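Local coordinates for protein guanidinopropionase (Pseudomonas aeruginosa, PDB 3NIQ) that hydrolyses 3-guanidinopropanoate to beta-alanine and urea, using two manganese ions in each subunit of a homohexamer of the arginase family, at residues L127-I132 / G279-E284. Sequence-based numbering, arbitrary orientation.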
ATOM      1  N   LEU A 127     -12.452 -20.916 -13.561  1.00 18.13           N
ATOM      2  CA  LEU A 127     -13.172 -21.341 -14.773  1.00 18.61           C
ATOM      3  C   LEU A 127     -12.194 -21.768 -15.861  1.00 18.63           C
ATOM      4  O   LEU A 127     -12.520 -22.592 -16.720  1.00 19.11           O
ATOM      5  CB  LEU A 127     -14.170 -20.267 -15.267  1.00 18.10           C
ATOM      6  CG  LEU A 127     -14.981 -20.664 -16.508  1.00 19.24           C
ATOM      7  CD1 LEU A 127     -15.831 -21.919 -16.231  1.00 21.28           C
ATOM      8  CD2 LEU A 127     -15.881 -19.495 -17.017  1.00 19.41           C
ATOM      9  N   VAL A 128     -10.968 -21.253 -15.797  1.00 19.05           N
ATOM     10  CA  VAL A 128      -9.944 -21.640 -16.759  1.00 19.87           C
ATOM     11  C   VAL A 128      -9.691 -23.156 -16.791  1.00 20.22           C
ATOM     12  O   VAL A 128      -9.286 -23.714 -17.830  1.00 19.66           O
ATOM     13  CB  VAL A 128      -8.604 -20.906 -16.508  1.00 20.62           C
ATOM     14  CG1 VAL A 128      -8.196 -21.000 -15.051  1.00 25.21           C
ATOM     15  CG2 VAL A 128      -7.517 -21.559 -17.343  1.00 24.66           C
ATOM     16  N   THR A 129      -9.932 -23.830 -15.671  1.00 19.84           N
ATOM     17  CA  THR A 129      -9.666 -25.272 -15.604  1.00 19.03           C
ATOM     18  C   THR A 129     -10.631 -26.082 -16.490  1.00 18.50           C
ATOM     19  O   THR A 129     -10.255 -27.134 -17.032  1.00 17.24           O
ATOM     20  CB  THR A 129      -9.682 -25.789 -14.143  1.00 20.05           C
ATOM     21  OG1 THR A 129      -8.786 -24.993 -13.360  1.00 20.41           O
ATOM     22  CG2 THR A 129      -9.218 -27.251 -14.063  1.00 20.09           C
ATOM     23  N   LEU A 130     -11.852 -25.583 -16.655  1.00 18.13           N
ATOM     24  CA  LEU A 130     -12.822 -26.247 -17.528  1.00 19.22           C
ATOM     25  C   LEU A 130     -12.344 -26.478 -18.975  1.00 19.29           C
ATOM     26  O   LEU A 130     -12.304 -27.621 -19.415  1.00 17.66           O
ATOM     27  CB  LEU A 130     -14.176 -25.529 -17.530  1.00 19.45           C
ATOM     28  CG  LEU A 130     -15.252 -26.146 -18.437  1.00 20.60           C
ATOM     29  CD1 LEU A 130     -15.477 -27.601 -18.102  1.00 19.35           C
ATOM     30  CD2 LEU A 130     -16.563 -25.351 -18.328  1.00 17.87           C
ATOM     31  N   PRO A 131     -12.002 -25.402 -19.726  1.00 19.66           N
ATOM     32  CA  PRO A 131     -11.525 -25.657 -21.093  1.00 19.90           C
ATOM     33  C   PRO A 131     -10.269 -26.530 -21.157  1.00 19.97           C
ATOM     34  O   PRO A 131     -10.119 -27.333 -22.072  1.00 21.34           O
ATOM     35  CB  PRO A 131     -11.281 -24.245 -21.661  1.00 20.14           C
ATOM     36  CG  PRO A 131     -11.175 -23.351 -20.418  1.00 20.93           C
ATOM     37  CD  PRO A 131     -12.135 -23.960 -19.455  1.00 20.09           C
ATOM     38  N   ILE A 132      -9.385 -26.408 -20.177  1.00 19.32           N
ATOM     39  CA  ILE A 132      -8.259 -27.331 -20.038  1.00 17.83           C
ATOM     40  C   ILE A 132      -8.734 -28.799 -19.948  1.00 19.19           C
ATOM     41  O   ILE A 132      -8.246 -29.672 -20.692  1.00 19.39           O
ATOM     42  CB  ILE A 132      -7.394 -26.949 -18.785  1.00 17.75           C
ATOM     43  CG1 ILE A 132      -6.808 -25.549 -18.955  1.00 17.90           C
ATOM     44  CG2 ILE A 132      -6.258 -27.988 -18.551  1.00 16.83           C
ATOM     45  CD1 ILE A 132      -5.848 -25.065 -17.774  1.00 14.08           C
ATOM     46  N   GLY A 279      -1.296 -33.133 -15.544  1.00 19.58           N
ATOM     47  CA  GLY A 279      -1.305 -31.683 -15.673  1.00 19.12           C
ATOM     48  C   GLY A 279      -1.572 -31.075 -14.314  1.00 17.68           C
ATOM     49  O   GLY A 279      -1.925 -31.782 -13.373  1.00 16.90           O
ATOM     50  N   ALA A 280      -1.396 -29.762 -14.209  1.00 16.84           N
ATOM     51  CA  ALA A 280      -1.690 -29.086 -12.962  1.00 16.84           C
ATOM     52  C   ALA A 280      -1.883 -27.620 -13.234  1.00 17.31           C
ATOM     53  O   ALA A 280      -1.457 -27.123 -14.275  1.00 18.27           O
ATOM     54  CB  ALA A 280      -0.558 -29.315 -11.934  1.00 15.61           C
ATOM     55  N   ASP A 281      -2.547 -26.921 -12.319  1.00 17.67           N
ATOM     56  CA  ASP A 281      -2.649 -25.484 -12.437  1.00 17.55           C
ATOM     57  C   ASP A 281      -2.637 -24.799 -11.067  1.00 17.68           C
ATOM     58  O   ASP A 281      -2.870 -25.445 -10.033  1.00 16.54           O
ATOM     59  CB  ASP A 281      -3.883 -25.057 -13.271  1.00 16.84           C
ATOM     60  CG  ASP A 281      -5.198 -25.537 -12.674  1.00 17.98           C
ATOM     61  OD1 ASP A 281      -5.347 -25.477 -11.438  1.00 17.65           O
ATOM     62  OD2 ASP A 281      -6.098 -25.952 -13.448  1.00 19.90           O
ATOM     63  N   VAL A 282      -2.362 -23.490 -11.097  1.00 16.84           N
ATOM     64  CA  VAL A 282      -2.376 -22.629  -9.917  1.00 16.88           C
ATOM     65  C   VAL A 282      -3.267 -21.459 -10.293  1.00 16.32           C
ATOM     66  O   VAL A 282      -2.914 -20.663 -11.167  1.00 16.07           O
ATOM     67  CB  VAL A 282      -0.961 -22.101  -9.576  1.00 17.20           C
ATOM     68  CG1 VAL A 282      -1.018 -21.186  -8.379  1.00 17.40           C
ATOM     69  CG2 VAL A 282       0.010 -23.270  -9.282  1.00 17.99           C
ATOM     70  N   VAL A 283      -4.439 -21.365  -9.673  1.00 15.90           N
ATOM     71  CA  VAL A 283      -5.428 -20.387 -10.144  1.00 15.20           C
ATOM     72  C   VAL A 283      -5.808 -19.408  -9.046  1.00 14.82           C
ATOM     73  O   VAL A 283      -5.470 -19.637  -7.904  1.00 14.77           O
ATOM     74  CB  VAL A 283      -6.702 -21.085 -10.661  1.00 15.34           C
ATOM     75  CG1 VAL A 283      -6.360 -21.949 -11.854  1.00 15.19           C
ATOM     76  CG2 VAL A 283      -7.398 -21.908  -9.529  1.00 13.35           C
ATOM     77  N   GLU A 284      -6.469 -18.321  -9.451  1.00 15.56           N
ATOM     78  CA  GLU A 284      -7.071 -17.289  -8.582  1.00 15.51           C
ATOM     79  C   GLU A 284      -6.054 -16.326  -7.944  1.00 15.79           C
ATOM     80  O   GLU A 284      -6.406 -15.579  -7.024  1.00 16.00           O
ATOM     81  CB  GLU A 284      -8.019 -17.899  -7.502  1.00 14.08           C
ATOM     82  CG  GLU A 284      -9.238 -18.669  -8.041  1.00 17.20           C
ATOM     83  CD  GLU A 284     -10.296 -17.764  -8.682  1.00 20.42           C
ATOM     84  OE1 GLU A 284     -10.136 -16.518  -8.676  1.00 22.93           O
ATOM     85  OE2 GLU A 284     -11.277 -18.300  -9.229  1.00 18.21           O
TER
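Thr129 and Asp281 join helix 129-136 to strand 277-283, inside the parallel sheet, and their meeting is a worked example of how a buried carboxylate is kept in polar company. Strand 277-283 runs between strands 118-123 and 235-240, and Asp281 turns its side chain from it toward the helix. The CB of Asp281 leads to a CG set between the backbone N and carbonyl carbon (chi1 60°), from which the two oxygens part. OD1 is hydrogen-bonded to Ser238 OG and stays 4.0 Å from Thr129 OG1. OD2 reaches the helix: Thr129 OG1 donates to Asp281 OD2 at 2.9 Å. The hydroxyl comes from above the carboxylate plane, 40° out of it. Thr129 CG2 sits 3.4 Å from the same Asp281 OD2. The two side chains meet at about a right angle. Tyr236 OH also bonds OD2, and is the strongest polar partner of Asp281; with hydroxyls on both oxygens, rotation of the carboxylate is probably restricted.

Further along the strand the contact turns apolar. Val283 extends CG1 toward the helix, anti to its own carbonyl carbon (chi1 -63°), and this methyl meets Val128 CG1 at 3.8 Å; Thr129 OG1 lies 4.2 Å from the same Val283 CG1. Farther along the helix, Ile132 CD1 comes no nearer than 4.4 Å to Asp281 OD2.

Val283 touches His126 and Asp240, both manganese ligands, and Glu284 OE2 bonds the backbone N of His126. The contact thus lies just behind the dimanganese site, and the bond from Glu284 is consistent with second-shell positioning of His126. Asp281 is buried, with the methyl of Thr129 beside OD2; if it is ionised, its charge is probably spread over hydrogen bonds from hydroxyls.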